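Local coordinates for protein GH18 chiitnase (Pseudoalteromonas aurantia, PDB 6K7Z) that probably hydrolyses internal glycosidic bonds of chitin, as an endochitinase of glycoside hydrolase family 18, at residues I114-T119 with A126-A131. Sequence-based numbering, arbitrary orientation.
Sequences IDYEDT and AGYDGA
Tyr128 reaches Tyr116 and Asp118 from the opposite direction, its phenol oxygen the middle of a short hydrogen-bonded chain. Tyr116 OH donates to Tyr128 OH at 2.6 Å, and Tyr128 OH donates in turn to Asp118 OD2, also at 2.6 Å. The carboxylate is met on its anti side, 23° out of its plane. Asp118 OD2 lies at the edge of the Tyr128 ring, near its plane. Carboxylate and ring planes are 42° apart. The Tyr128 hydroxyl stands at the edge of the Tyr116 ring, near its plane. With CG anti to the backbone N in both Tyr116 (chi1 177°) and Asp118, the two side chains extend to the same hydroxyl from alternate positions of one segment. Ser83 OG gives Asp118 OD2 a second hydrogen bond, and Tyr86 packs edge-to-face on Tyr116. Close by, Gly130 CA sits 3.6 Å from Tyr116 OH, where a side-chain carbon would clash. A phenylalanine at Tyr128, lacking the hydroxyl, would probably leave Tyr116 OH without its acceptor and Asp118 OD2 with one donor fewer. The contact joins the segment continuing from strand 111-115 to the loop leading into helix 130-144; Tyr116 lies inside the DxxDxDxE signature of the family 18 TIM barrel, between Asp115 and Glu117.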
ATOM      1  N   ILE A 114       4.149  -3.062   1.564  1.00  9.93           N
ATOM      2  CA  ILE A 114       3.984  -3.737   2.843  1.00  9.97           C
ATOM      3  C   ILE A 114       2.639  -3.283   3.384  1.00 10.02           C
ATOM      4  O   ILE A 114       2.521  -2.199   3.959  1.00 10.39           O
ATOM      5  CB  ILE A 114       5.133  -3.435   3.807  1.00 10.60           C
ATOM      6  CG1 ILE A 114       6.427  -4.039   3.247  1.00 11.67           C
ATOM      7  CG2 ILE A 114       4.826  -3.971   5.199  1.00 10.56           C
ATOM      8  CD1 ILE A 114       7.665  -3.507   3.910  1.00 15.87           C
ATOM      9  N   ASP A 115       1.613  -4.101   3.164  1.00 10.65           N
ATOM     10  CA  ASP A 115       0.258  -3.758   3.588  1.00 11.02           C
ATOM     11  C   ASP A 115       0.017  -4.387   4.956  1.00 11.73           C
ATOM     12  O   ASP A 115      -0.634  -5.423   5.101  1.00 12.10           O
ATOM     13  CB  ASP A 115      -0.751  -4.224   2.548  1.00  9.20           C
ATOM     14  CG  ASP A 115      -2.173  -3.769   2.855  1.00 11.55           C
ATOM     15  OD1 ASP A 115      -2.398  -3.110   3.893  1.00 13.69           O
ATOM     16  OD2 ASP A 115      -3.080  -4.065   2.046  1.00 12.68           O
ATOM     17  N   TYR A 116       0.551  -3.725   5.975  1.00 10.56           N
ATOM     18  CA  TYR A 116       0.574  -4.228   7.345  1.00 12.51           C
ATOM     19  C   TYR A 116      -0.583  -3.620   8.135  1.00 12.10           C
ATOM     20  O   TYR A 116      -0.680  -2.394   8.251  1.00 11.98           O
ATOM     21  CB  TYR A 116       1.913  -3.881   7.987  1.00 10.16           C
ATOM     22  CG  TYR A 116       2.073  -4.272   9.431  1.00 11.08           C
ATOM     23  CD1 TYR A 116       2.571  -5.513   9.771  1.00 10.90           C
ATOM     24  CD2 TYR A 116       1.762  -3.380  10.458  1.00 12.15           C
ATOM     25  CE1 TYR A 116       2.748  -5.874  11.096  1.00 13.28           C
ATOM     26  CE2 TYR A 116       1.938  -3.732  11.795  1.00 13.57           C
ATOM     27  CZ  TYR A 116       2.439  -4.983  12.103  1.00 16.00           C
ATOM     28  OH  TYR A 116       2.632  -5.359  13.419  1.00 14.77           O
ATOM     29  N   GLU A 117      -1.445  -4.483   8.697  1.00 11.74           N
ATOM     30  CA  GLU A 117      -2.663  -4.030   9.372  1.00 12.79           C
ATOM     31  C   GLU A 117      -2.794  -4.588  10.795  1.00 13.22           C
ATOM     32  O   GLU A 117      -3.889  -4.569  11.367  1.00 12.57           O
ATOM     33  CB  GLU A 117      -3.892  -4.403   8.532  1.00 11.73           C
ATOM     34  CG  GLU A 117      -3.712  -4.141   7.019  1.00 14.23           C
ATOM     35  CD  GLU A 117      -5.038  -3.978   6.259  1.00 17.33           C
ATOM     36  OE1 GLU A 117      -6.088  -4.324   6.824  1.00 20.74           O
ATOM     37  OE2 GLU A 117      -5.027  -3.493   5.104  1.00 18.13           O
ATOM     38  N   ASP A 118      -1.704  -5.076  11.393  1.00 14.86           N
ATOM     39  CA  ASP A 118      -1.775  -5.720  12.711  1.00 13.02           C
ATOM     40  C   ASP A 118      -1.689  -4.647  13.796  1.00 15.77           C
ATOM     41  O   ASP A 118      -0.663  -4.437  14.450  1.00 14.96           O
ATOM     42  CB  ASP A 118      -0.683  -6.773  12.860  1.00 15.27           C
ATOM     43  CG  ASP A 118      -0.825  -7.581  14.145  1.00 19.19           C
ATOM     44  OD1 ASP A 118      -1.879  -7.473  14.814  1.00 19.63           O
ATOM     45  OD2 ASP A 118       0.115  -8.308  14.488  1.00 15.81           O
ATOM     46  N   THR A 119      -2.817  -3.962  13.994  1.00 14.31           N
ATOM     47  CA  THR A 119      -2.867  -2.824  14.902  1.00 14.00           C
ATOM     48  C   THR A 119      -2.476  -3.215  16.324  1.00 16.17           C
ATOM     49  O   THR A 119      -1.832  -2.431  17.039  1.00 13.81           O
ATOM     50  CB  THR A 119      -4.276  -2.235  14.871  1.00 13.95           C
ATOM     51  OG1 THR A 119      -4.609  -1.908  13.515  1.00 15.67           O
ATOM     52  CG2 THR A 119      -4.371  -0.992  15.747  1.00 19.04           C
ATOM     53  N   ALA A 126       0.017  -7.898  21.139  1.00 22.37           N
ATOM     54  CA  ALA A 126       0.287  -8.943  20.160  1.00 20.17           C
ATOM     55  C   ALA A 126       1.480  -9.823  20.507  1.00 20.81           C
ATOM     56  O   ALA A 126       1.761 -10.774  19.772  1.00 21.93           O
ATOM     57  CB  ALA A 126       0.510  -8.325  18.774  1.00 17.20           C
ATOM     58  N   GLY A 127       2.201  -9.532  21.581  1.00 23.07           N
ATOM     59  CA  GLY A 127       3.351 -10.352  21.897  1.00 22.89           C
ATOM     60  C   GLY A 127       4.554 -10.120  21.013  1.00 23.69           C
ATOM     61  O   GLY A 127       5.445 -10.969  20.966  1.00 25.94           O
ATOM     62  N   TYR A 128       4.600  -9.001  20.293  1.00 19.81           N
ATOM     63  CA  TYR A 128       5.803  -8.607  19.573  1.00 20.77           C
ATOM     64  C   TYR A 128       5.688  -7.123  19.257  1.00 19.76           C
ATOM     65  O   TYR A 128       4.587  -6.575  19.193  1.00 18.38           O
ATOM     66  CB  TYR A 128       6.019  -9.432  18.289  1.00 17.28           C
ATOM     67  CG  TYR A 128       5.116  -9.035  17.129  1.00 19.36           C
ATOM     68  CD1 TYR A 128       3.806  -9.500  17.046  1.00 19.09           C
ATOM     69  CD2 TYR A 128       5.576  -8.191  16.118  1.00 18.26           C
ATOM     70  CE1 TYR A 128       2.968  -9.132  15.983  1.00 17.68           C
ATOM     71  CE2 TYR A 128       4.745  -7.815  15.050  1.00 16.31           C
ATOM     72  CZ  TYR A 128       3.449  -8.295  14.990  1.00 15.74           C
ATOM     73  OH  TYR A 128       2.630  -7.921  13.947  1.00 15.94           O
ATOM     74  N   ASP A 129       6.837  -6.482  19.093  1.00 16.41           N
ATOM     75  CA  ASP A 129       6.905  -5.050  18.827  1.00 18.28           C
ATOM     76  C   ASP A 129       6.695  -4.826  17.330  1.00 15.61           C
ATOM     77  O   ASP A 129       7.577  -5.127  16.523  1.00 15.86           O
ATOM     78  CB  ASP A 129       8.253  -4.515  19.300  1.00 18.83           C
ATOM     79  CG  ASP A 129       8.333  -3.002  19.280  1.00 22.32           C
ATOM     80  OD1 ASP A 129       7.674  -2.370  18.431  1.00 20.78           O
ATOM     81  OD2 ASP A 129       9.073  -2.447  20.120  1.00 26.36           O
ATOM     82  N   GLY A 130       5.531  -4.304  16.952  1.00 16.25           N
ATOM     83  CA  GLY A 130       5.236  -4.151  15.534  1.00 15.80           C
ATOM     84  C   GLY A 130       6.072  -3.075  14.861  1.00 14.99           C
ATOM     85  O   GLY A 130       6.457  -3.214  13.695  1.00 14.67           O
ATOM     86  N   ALA A 131       6.349  -1.982  15.573  1.00 15.15           N
ATOM     87  CA  ALA A 131       7.186  -0.936  15.002  1.00 16.52           C
ATOM     88  C   ALA A 131       8.585  -1.458  14.715  1.00 17.77           C
ATOM     89  O   ALA A 131       9.129  -1.245  13.626  1.00 17.14           O
ATOM     90  CB  ALA A 131       7.234   0.273  15.939  1.00 17.07           C
TER